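Local coordinates for putative glucoamylase (Bacteroides uniformis, PDB 4GL3), which is a putative glucoamylase, probably a glycoside hydrolase that cleaves glycosidic bonds in glucans, though its substrate is not established, at residues V73-G78 against F141-P146; D172-H177 against I198-G203; L280-Y285 against K299-T304. All coordinates share one frame; numbering follows the deposited sequence.

How the contacts relate
Contacts 1, 2 and 3 follow one another along the chain, each closing before the next opens, and none touches another. Contact 1 (73-78 with 141-146) lies at the ends of helices 75-90, 124-140 and 146-161, about 24 Å from the chain's centre. Contact 2 (172-177 with 198-203) is buried, its centre about 32 Å from that of contact 1; helix 124-140 leads into segment 141-146 and also packs on Val199. Contact 3 joins helix 271-288 to the loop that follows it before strand 305-306, about 29 Å between centres from contact 2 and 39 Å from contact 1, across the chain's centre. Each contact joins a helix to a loop; contact 3 and segment 198-203 lie in the putative glucoamylase family region.

Contact 1: residues V73-G78 against F141-P146; sequences VTREQG and FTKDNP
Arg75, in the first turn of helix 75-90, reaches Phe141 and Lys143 in the loop 141-146 that joins helices 124-140 and 146-161. This is a contact between helix ends in a helical fold, and helix 75-90 starts with a capping box.

Packing across the contact involves Arg75, Phe141 and Lys143. Arg75 NH2 comes within 3.7 Å of Phe141 CA, and Thr142 N sits at the guanidinium edge. The Phe141 ring brings CZ to 4.4 Å from Gly78 O and packs on Ile68, Ala79 and Met82. The extended Arg75 chain, with CG anti to the backbone N (chi1 -161°), crosses that of Lys143 at a slant. In one of two deposited conformers of Lys143, its CE lies over a guanidinium face, 3.5 Å from Arg75 NE; this detail is doubtful for the other.

The polar ends have acidic neighbours, which would probably ease the closeness of the two cations. Arg75 NE makes a salt bridge to Glu148 and its NH2 donates to Tyr140 O, tying the guanidinium to both helices flanking the loop. In the same Lys143 conformer, and equally doubtful, a water links Lys143 NZ to Glu76 OE2.

The capping box rests on two bonds: Thr74 N donates to Gln77 OE1 on an in-plane lone pair at 2.8 Å, and Gln77 N donates to Thr74 OG1 at 3.0 Å.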
loop_
_atom_site.group_PDB
_atom_site.type_symbol
_atom_site.label_atom_id
_atom_site.label_comp_id
_atom_site.label_asym_id
_atom_site.label_seq_id
_atom_site.Cartn_x
_atom_site.Cartn_y
_atom_site.Cartn_z
ATOM N N VAL A 73 19.656 1.801 -8.748
ATOM C CA VAL A 73 19.722 1.847 -10.224
ATOM C C VAL A 73 19.999 3.300 -10.648
ATOM O O VAL A 73 19.827 4.228 -9.837
ATOM C CB VAL A 73 18.400 1.339 -10.916
ATOM C CG1 VAL A 73 18.168 -0.144 -10.658
ATOM C CG2 VAL A 73 17.180 2.166 -10.491
ATOM N N THR A 74 20.417 3.513 -11.894
ATOM C CA THR A 74 20.575 4.876 -12.383
ATOM C C THR A 74 19.205 5.469 -12.776
ATOM O O THR A 74 18.179 4.761 -12.955
ATOM C CB THR A 74 21.523 4.997 -13.587
ATOM O OG1 THR A 74 20.878 4.433 -14.735
ATOM C CG2 THR A 74 22.941 4.369 -13.334
ATOM N N ARG A 75 19.169 6.788 -12.872
ATOM C CA ARG A 75 17.965 7.457 -13.273
ATOM C C ARG A 75 17.535 7.050 -14.688
ATOM O O ARG A 75 16.363 6.966 -14.963
ATOM C CB ARG A 75 18.130 8.969 -13.257
ATOM C CG ARG A 75 16.758 9.638 -13.213
ATOM C CD ARG A 75 16.836 11.015 -13.774
ATOM N NE ARG A 75 15.534 11.663 -13.883
ATOM C CZ ARG A 75 14.919 12.340 -12.922
ATOM N NH1 ARG A 75 15.397 12.433 -11.690
ATOM N NH2 ARG A 75 13.788 12.919 -13.216
ATOM N N GLU A 76 18.498 6.864 -15.575
ATOM C CA GLU A 76 18.214 6.428 -16.934
ATOM C C GLU A 76 17.617 5.015 -16.885
ATOM O O GLU A 76 16.650 4.752 -17.581
ATOM C CB GLU A 76 19.468 6.478 -17.821
ATOM C CG GLU A 76 20.054 7.886 -18.030
ATOM C CD GLU A 76 20.577 8.551 -16.729
ATOM O OE1 GLU A 76 21.218 7.884 -15.857
ATOM O OE2 GLU A 76 20.333 9.767 -16.544
ATOM N N GLN A 77 18.160 4.131 -16.040
ATOM C CA GLN A 77 17.599 2.784 -15.928
ATOM C C GLN A 77 16.201 2.812 -15.391
ATOM O O GLN A 77 15.332 2.075 -15.877
ATOM C CB GLN A 77 18.428 1.859 -15.057
ATOM C CG GLN A 77 19.780 1.479 -15.623
ATOM C CD GLN A 77 20.620 0.744 -14.575
ATOM O OE1 GLN A 77 20.783 1.188 -13.442
ATOM N NE2 GLN A 77 21.105 -0.407 -14.947
ATOM N N GLY A 78 15.981 3.627 -14.373
ATOM C CA GLY A 78 14.705 3.680 -13.738
ATOM C C GLY A 78 13.624 4.253 -14.654
ATOM O O GLY A 78 12.490 3.768 -14.683
ATOM N N PHE A 141 9.577 12.354 -12.527
ATOM C CA PHE A 141 10.226 12.325 -13.867
ATOM C C PHE A 141 9.975 13.583 -14.691
ATOM O O PHE A 141 9.269 13.540 -15.706
ATOM C CB PHE A 141 9.793 11.078 -14.646
ATOM C CG PHE A 141 10.270 9.806 -14.025
ATOM C CD1 PHE A 141 11.579 9.411 -14.166
ATOM C CD2 PHE A 141 9.437 9.052 -13.256
ATOM C CE1 PHE A 141 12.045 8.267 -13.555
ATOM C CE2 PHE A 141 9.869 7.887 -12.664
ATOM C CZ PHE A 141 11.183 7.487 -12.839
ATOM N N THR A 142 10.603 14.678 -14.258
ATOM C CA THR A 142 10.323 16.024 -14.746
ATOM C C THR A 142 11.327 16.528 -15.774
ATOM O O THR A 142 11.228 17.661 -16.198
ATOM C CB THR A 142 10.315 17.027 -13.563
ATOM O OG1 THR A 142 11.573 16.961 -12.920
ATOM C CG2 THR A 142 9.284 16.672 -12.530
ATOM N N LYS A 143 12.291 15.715 -16.198
ATOM C CA LYS A 143 13.293 16.154 -17.178
ATOM C C LYS A 143 12.668 16.360 -18.551
ATOM O O LYS A 143 11.752 15.644 -18.932
ATOM C CB LYS A 143 14.406 15.116 -17.322
ATOM C CG LYS A 143 15.153 14.818 -16.045
ATOM C CD LYS A 143 16.470 14.154 -16.368
ATOM C CE LYS A 143 17.455 14.322 -15.234
ATOM N NZ LYS A 143 18.785 13.935 -15.750
ATOM N N ASP A 144 13.172 17.320 -19.295
ATOM C CA ASP A 144 12.729 17.527 -20.656
ATOM C C ASP A 144 13.578 16.612 -21.557
ATOM O O ASP A 144 14.576 17.038 -22.115
ATOM C CB ASP A 144 12.920 19.012 -21.040
ATOM C CG ASP A 144 12.497 19.309 -22.475
ATOM O OD1 ASP A 144 11.747 18.505 -23.087
ATOM O OD2 ASP A 144 12.936 20.344 -23.007
ATOM N N ASN A 145 13.251 15.336 -21.621
ATOM C CA ASN A 145 13.887 14.451 -22.609
ATOM C C ASN A 145 12.827 13.471 -23.105
ATOM O O ASN A 145 11.720 13.441 -22.560
ATOM C CB ASN A 145 15.137 13.740 -22.045
ATOM C CG ASN A 145 14.807 12.734 -20.945
ATOM O OD1 ASN A 145 13.804 11.963 -21.008
ATOM N ND2 ASN A 145 15.630 12.744 -19.905
ATOM N N PRO A 146 13.134 12.718 -24.171
ATOM C CA PRO A 146 12.048 11.965 -24.785
ATOM C C PRO A 146 11.402 10.941 -23.854
ATOM O O PRO A 146 10.178 10.818 -23.873
ATOM C CB PRO A 146 12.726 11.297 -25.975
ATOM C CG PRO A 146 13.814 12.287 -26.378
ATOM C CD PRO A 146 14.321 12.815 -25.059
HETATM O O HOH W 1 18.413 11.470 -16.842
#

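Contact 2: residues D172-H177 against I198-G203; sequences DVMYWH and IVYILG
Met174, a selenomethionine, and Tyr200 both hold CG beside the backbone N (chi1 -62° for Met174), and their side chains run past each other in opposite directions. The bend at the end of the Met174 chain (chi3 85°) then turns CE toward the helix that carries Tyr200.

The result is a Met-aromatic contact between the loop 172-177 and helix 197-205. Met174 SE stands over one face of the Tyr200 ring, 3.8 Å from its centroid and 16° off the normal, with Tyr200 CD2 the closest ring atom at 3.6 Å. Met174 CG follows the same face farther out, 3.7 Å from Tyr200 CE2. Beyond the selenium, Met174 CE reaches Val199 CG1 at 3.8 Å, extending the apolar seam along the helix, where Gly203 brings only its backbone near the methyl.

At the hydroxyl end, Tyr200 OH donates its proton to Ile190 O and accepts from Met174 N over 3.0 Å, while Val173 CG2 packs against the same oxygen at 3.5 Å. Val215 of helix 213-220 touches both Met174 and Tyr200.

Chemically, the buried hydroxyl is satisfied in both roles, as donor and as acceptor, by two backbone groups, while the polarisable selenium covers one pi face; this is consistent with a ring fixed in place against the loop.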
loop_
_atom_site.group_PDB
_atom_site.type_symbol
_atom_site.label_atom_id
_atom_site.label_comp_id
_atom_site.label_asym_id
_atom_site.label_seq_id
_atom_site.Cartn_x
_atom_site.Cartn_y
_atom_site.Cartn_z
ATOM N N ASP A 172 -24.321 8.019 -3.130
ATOM C CA ASP A 172 -23.381 8.668 -2.229
ATOM C C ASP A 172 -22.420 7.663 -1.543
ATOM O O ASP A 172 -22.271 7.663 -0.318
ATOM C CB ASP A 172 -24.157 9.485 -1.189
ATOM C CG ASP A 172 -24.772 10.751 -1.779
ATOM O OD1 ASP A 172 -24.106 11.399 -2.597
ATOM O OD2 ASP A 172 -25.920 11.092 -1.396
ATOM N N VAL A 173 -21.721 6.859 -2.337
ATOM C CA VAL A 173 -20.734 5.913 -1.842
ATOM C C VAL A 173 -20.042 5.405 -3.117
ATOM O O VAL A 173 -20.543 5.580 -4.240
ATOM C CB VAL A 173 -21.433 4.740 -1.095
ATOM C CG1 VAL A 173 -22.266 3.915 -2.062
ATOM C CG2 VAL A 173 -20.459 3.845 -0.346
HETATM N N MSE A 174 -18.890 4.792 -2.947
HETATM C CA MSE A 174 -18.143 4.186 -4.077
HETATM C C MSE A 174 -18.111 2.681 -3.902
HETATM O O MSE A 174 -18.130 2.197 -2.770
HETATM C CB MSE A 174 -16.701 4.735 -4.193
HETATM C CG MSE A 174 -16.652 6.226 -4.474
HETATM SE SE MSE A 174 -14.839 6.925 -4.384
HETATM C CE MSE A 174 -14.328 6.506 -6.224
ATOM N N TYR A 175 -18.167 1.969 -5.040
ATOM C CA TYR A 175 -18.161 0.534 -5.112
ATOM C C TYR A 175 -16.782 0.071 -5.573
ATOM O O TYR A 175 -16.147 0.715 -6.413
ATOM C CB TYR A 175 -19.289 0.021 -6.066
ATOM C CG TYR A 175 -20.645 0.171 -5.432
ATOM C CD1 TYR A 175 -21.332 1.406 -5.485
ATOM C CD2 TYR A 175 -21.233 -0.888 -4.732
ATOM C CE1 TYR A 175 -22.559 1.570 -4.874
ATOM C CE2 TYR A 175 -22.452 -0.733 -4.085
ATOM C CZ TYR A 175 -23.127 0.488 -4.159
ATOM O OH TYR A 175 -24.325 0.653 -3.513
ATOM N N TRP A 176 -16.377 -1.073 -5.027
ATOM C CA TRP A 176 -15.036 -1.645 -5.161
ATOM C C TRP A 176 -14.792 -2.205 -6.590
ATOM O O TRP A 176 -13.702 -2.039 -7.104
ATOM C CB TRP A 176 -14.821 -2.729 -4.098
ATOM C CG TRP A 176 -13.413 -3.202 -3.816
ATOM C CD1 TRP A 176 -12.474 -3.698 -4.714
ATOM C CD2 TRP A 176 -12.802 -3.269 -2.539
ATOM N NE1 TRP A 176 -11.334 -4.048 -4.058
ATOM C CE2 TRP A 176 -11.495 -3.788 -2.723
ATOM C CE3 TRP A 176 -13.232 -2.958 -1.264
ATOM C CZ2 TRP A 176 -10.594 -3.955 -1.666
ATOM C CZ3 TRP A 176 -12.339 -3.145 -0.185
ATOM C CH2 TRP A 176 -11.039 -3.638 -0.404
ATOM N N HIS A 177 -15.808 -2.825 -7.199
ATOM C CA HIS A 177 -15.661 -3.586 -8.420
ATOM C C HIS A 177 -16.744 -3.192 -9.444
ATOM O O HIS A 177 -17.820 -2.637 -9.110
ATOM C CB HIS A 177 -15.813 -5.088 -8.195
ATOM C CG HIS A 177 -15.147 -5.620 -6.965
ATOM N ND1 HIS A 177 -15.773 -5.635 -5.733
ATOM C CD2 HIS A 177 -13.956 -6.266 -6.803
ATOM C CE1 HIS A 177 -14.970 -6.234 -4.860
ATOM N NE2 HIS A 177 -13.855 -6.612 -5.483
ATOM N N ILE A 198 -7.634 6.324 0.042
ATOM C CA ILE A 198 -7.075 6.972 -1.139
ATOM C C ILE A 198 -8.019 6.907 -2.339
ATOM O O ILE A 198 -7.942 7.760 -3.252
ATOM C CB ILE A 198 -5.676 6.366 -1.516
ATOM C CG1 ILE A 198 -4.915 7.256 -2.481
ATOM C CG2 ILE A 198 -5.797 4.993 -2.163
ATOM C CD1 ILE A 198 -4.268 8.423 -1.837
ATOM N N VAL A 199 -8.891 5.902 -2.366
ATOM C CA VAL A 199 -9.868 5.828 -3.418
ATOM C C VAL A 199 -10.779 7.065 -3.442
ATOM O O VAL A 199 -11.080 7.598 -4.516
ATOM C CB VAL A 199 -10.733 4.528 -3.317
ATOM C CG1 VAL A 199 -11.692 4.446 -4.514
ATOM C CG2 VAL A 199 -9.816 3.300 -3.243
ATOM N N TYR A 200 -11.221 7.510 -2.265
ATOM C CA TYR A 200 -12.079 8.696 -2.166
ATOM C C TYR A 200 -11.308 9.973 -2.438
ATOM O O TYR A 200 -11.839 10.873 -3.099
ATOM C CB TYR A 200 -12.765 8.784 -0.803
ATOM C CG TYR A 200 -13.912 7.802 -0.684
ATOM C CD1 TYR A 200 -13.691 6.458 -0.317
ATOM C CD2 TYR A 200 -15.218 8.182 -0.996
ATOM C CE1 TYR A 200 -14.746 5.539 -0.261
ATOM C CE2 TYR A 200 -16.271 7.263 -0.939
ATOM C CZ TYR A 200 -16.045 5.952 -0.580
ATOM O OH TYR A 200 -17.129 5.054 -0.511
ATOM N N ILE A 201 -10.058 10.051 -1.958
ATOM C CA ILE A 201 -9.220 11.229 -2.228
ATOM C C ILE A 201 -8.962 11.378 -3.740
ATOM O O ILE A 201 -9.118 12.459 -4.266
ATOM C CB ILE A 201 -7.843 11.181 -1.494
ATOM C CG1 ILE A 201 -7.961 10.979 0.025
ATOM C CG2 ILE A 201 -6.977 12.385 -1.837
ATOM C CD1 ILE A 201 -8.983 11.788 0.678
ATOM N N LEU A 202 -8.590 10.289 -4.432
ATOM C CA LEU A 202 -8.373 10.364 -5.883
ATOM C C LEU A 202 -9.692 10.666 -6.610
ATOM O O LEU A 202 -9.737 11.490 -7.546
ATOM C CB LEU A 202 -7.738 9.086 -6.426
ATOM C CG LEU A 202 -6.287 8.781 -5.953
ATOM C CD1 LEU A 202 -5.768 7.431 -6.437
ATOM C CD2 LEU A 202 -5.369 9.903 -6.386
ATOM N N GLY A 203 -10.767 10.019 -6.192
ATOM C CA GLY A 203 -12.105 10.330 -6.765
ATOM C C GLY A 203 -12.427 11.818 -6.669
ATOM O O GLY A 203 -12.976 12.403 -7.593
#

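Contact 3: residues L280-Y285 against K299-T304; sequences LINRAY and KCWGLT
Arg283 and Trp301 meet with the aliphatic arm of the arginine laid across one face of the indole. The extended chain starts with CG anti to the backbone N (chi1 176°): Arg283 CB lies 3.6 Å from Trp301 CE3, and Arg283 CG stands 3.9 Å from the centroid of the five-membered ring, 13° off its normal, a CH-pi contact. The guanidinium ends nearly perpendicular to the indole, the planes 86° apart and its CZ too far for more than a weak cation-pi attraction. Arg283 has a cation-pi partner in Tyr339, whose backbone O also accepts from Trp301 NE1.

Asn282 turns its amide to the backbone of Leu303 and uses both ends. Leu303 N donates to Asn282 OD1 at 2.9 Å, nearly straight and in the carbonyl plane on a lone pair. In return Asn282 ND2 donates to Leu303 O over 3.1 Å, bent and tilted from the amide plane. Two bonds to one residue fix the amide's rotation, and Gly302 CA passes 3.4 Å from Asn282 OD1.

Tyr285 and Leu303 cross at about a right angle, with Leu303 CD1 3.6 Å from Tyr285 CE2; the phenol oxygen is bonded to Asp320.

A side-chain amide here pairs with both the N-H and the C=O of one residue, tying helix 271-288 to the loop before strand 305-306, within the putative glucoamylase family region.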
loop_
_atom_site.group_PDB
_atom_site.type_symbol
_atom_site.label_atom_id
_atom_site.label_comp_id
_atom_site.label_asym_id
_atom_site.label_seq_id
_atom_site.Cartn_x
_atom_site.Cartn_y
_atom_site.Cartn_z
ATOM N N LEU A 280 0.662 1.832 17.832
ATOM C CA LEU A 280 1.076 1.589 19.241
ATOM C C LEU A 280 0.125 0.621 19.920
ATOM O O LEU A 280 0.523 -0.183 20.728
ATOM C CB LEU A 280 1.178 2.905 20.022
ATOM C CG LEU A 280 2.362 3.793 19.600
ATOM C CD1 LEU A 280 2.543 4.973 20.542
ATOM C CD2 LEU A 280 3.644 2.969 19.561
ATOM N N ILE A 281 -1.148 0.678 19.558
ATOM C CA ILE A 281 -2.123 -0.306 20.028
ATOM C C ILE A 281 -1.802 -1.741 19.533
ATOM O O ILE A 281 -1.861 -2.689 20.310
ATOM C CB ILE A 281 -3.545 0.135 19.643
ATOM C CG1 ILE A 281 -3.952 1.356 20.497
ATOM C CG2 ILE A 281 -4.537 -1.024 19.784
ATOM C CD1 ILE A 281 -5.141 2.136 19.895
ATOM N N ASN A 282 -1.468 -1.884 18.253
ATOM C CA ASN A 282 -1.077 -3.182 17.666
ATOM C C ASN A 282 0.145 -3.749 18.412
ATOM O O ASN A 282 0.171 -4.911 18.869
ATOM C CB ASN A 282 -0.835 -2.956 16.158
ATOM C CG ASN A 282 -0.766 -4.232 15.358
ATOM O OD1 ASN A 282 0.274 -4.907 15.358
ATOM N ND2 ASN A 282 -1.858 -4.557 14.620
ATOM N N ARG A 283 1.130 -2.882 18.630
ATOM C CA ARG A 283 2.280 -3.242 19.440
ATOM C C ARG A 283 1.912 -3.598 20.872
ATOM O O ARG A 283 2.415 -4.587 21.405
ATOM C CB ARG A 283 3.327 -2.123 19.428
ATOM C CG ARG A 283 4.514 -2.394 20.323
ATOM C CD ARG A 283 5.508 -1.237 20.287
ATOM N NE ARG A 283 6.641 -1.411 21.193
ATOM C CZ ARG A 283 6.650 -1.011 22.463
ATOM N NH1 ARG A 283 5.584 -0.431 22.987
ATOM N NH2 ARG A 283 7.719 -1.178 23.213
ATOM N N ALA A 284 1.072 -2.787 21.522
ATOM C CA ALA A 284 0.680 -3.057 22.915
ATOM C C ALA A 284 -0.043 -4.400 23.012
ATOM O O ALA A 284 0.167 -5.149 23.979
ATOM C CB ALA A 284 -0.182 -1.927 23.527
ATOM N N TYR A 285 -0.882 -4.716 22.017
ATOM C CA TYR A 285 -1.547 -6.012 21.998
ATOM C C TYR A 285 -0.487 -7.132 22.028
ATOM O O TYR A 285 -0.602 -8.099 22.805
ATOM C CB TYR A 285 -2.502 -6.194 20.809
ATOM C CG TYR A 285 -3.020 -7.612 20.718
ATOM C CD1 TYR A 285 -4.128 -8.010 21.430
ATOM C CD2 TYR A 285 -2.337 -8.563 19.999
ATOM C CE1 TYR A 285 -4.598 -9.312 21.372
ATOM C CE2 TYR A 285 -2.765 -9.869 19.955
ATOM C CZ TYR A 285 -3.902 -10.240 20.634
ATOM O OH TYR A 285 -4.314 -11.544 20.601
ATOM N N LYS A 299 10.343 -6.814 20.967
ATOM C CA LYS A 299 11.241 -7.077 19.847
ATOM C C LYS A 299 10.494 -7.729 18.714
ATOM O O LYS A 299 10.970 -7.758 17.604
ATOM C CB LYS A 299 12.375 -7.991 20.314
ATOM C CG LYS A 299 13.245 -7.315 21.356
ATOM C CD LYS A 299 14.677 -7.812 21.334
ATOM C CE LYS A 299 15.568 -6.936 22.209
ATOM N NZ LYS A 299 15.346 -5.486 21.895
ATOM N N CYS A 300 9.306 -8.238 18.998
ATOM C CA CYS A 300 8.619 -9.107 18.085
ATOM C C CYS A 300 7.117 -8.811 18.136
ATOM O O CYS A 300 6.374 -9.406 18.919
ATOM C CB CYS A 300 8.940 -10.539 18.481
ATOM S SG CYS A 300 8.397 -11.730 17.279
ATOM N N TRP A 301 6.718 -7.833 17.321
ATOM C CA TRP A 301 5.341 -7.348 17.243
ATOM C C TRP A 301 4.997 -7.014 15.815
ATOM O O TRP A 301 5.891 -6.844 14.977
ATOM C CB TRP A 301 5.139 -6.096 18.103
ATOM C CG TRP A 301 5.954 -4.887 17.714
ATOM C CD1 TRP A 301 7.240 -4.618 18.081
ATOM C CD2 TRP A 301 5.531 -3.761 16.908
ATOM N NE1 TRP A 301 7.647 -3.408 17.552
ATOM C CE2 TRP A 301 6.624 -2.868 16.826
ATOM C CE3 TRP A 301 4.353 -3.438 16.236
ATOM C CZ2 TRP A 301 6.558 -1.675 16.128
ATOM C CZ3 TRP A 301 4.297 -2.267 15.531
ATOM C CH2 TRP A 301 5.391 -1.397 15.480
ATOM N N GLY A 302 3.689 -6.922 15.561
ATOM C CA GLY A 302 3.154 -6.464 14.289
ATOM C C GLY A 302 2.244 -7.514 13.692
ATOM O O GLY A 302 2.717 -8.523 13.155
ATOM N N LEU A 303 0.935 -7.262 13.772
ATOM C CA LEU A 303 -0.095 -8.136 13.188
ATOM C C LEU A 303 -0.814 -7.464 12.003
ATOM O O LEU A 303 -1.363 -6.354 12.116
ATOM C CB LEU A 303 -1.120 -8.517 14.267
ATOM C CG LEU A 303 -0.605 -9.236 15.517
ATOM C CD1 LEU A 303 -1.731 -9.389 16.537
ATOM C CD2 LEU A 303 0.027 -10.575 15.156
ATOM N N THR A 304 -0.788 -8.150 10.860
ATOM C CA THR A 304 -1.473 -7.719 9.658
ATOM C C THR A 304 -1.763 -8.942 8.749
ATOM O O THR A 304 -1.325 -10.069 9.029
ATOM C CB THR A 304 -0.638 -6.670 8.930
ATOM O OG1 THR A 304 -1.436 -6.011 7.955
ATOM C CG2 THR A 304 0.620 -7.288 8.237
#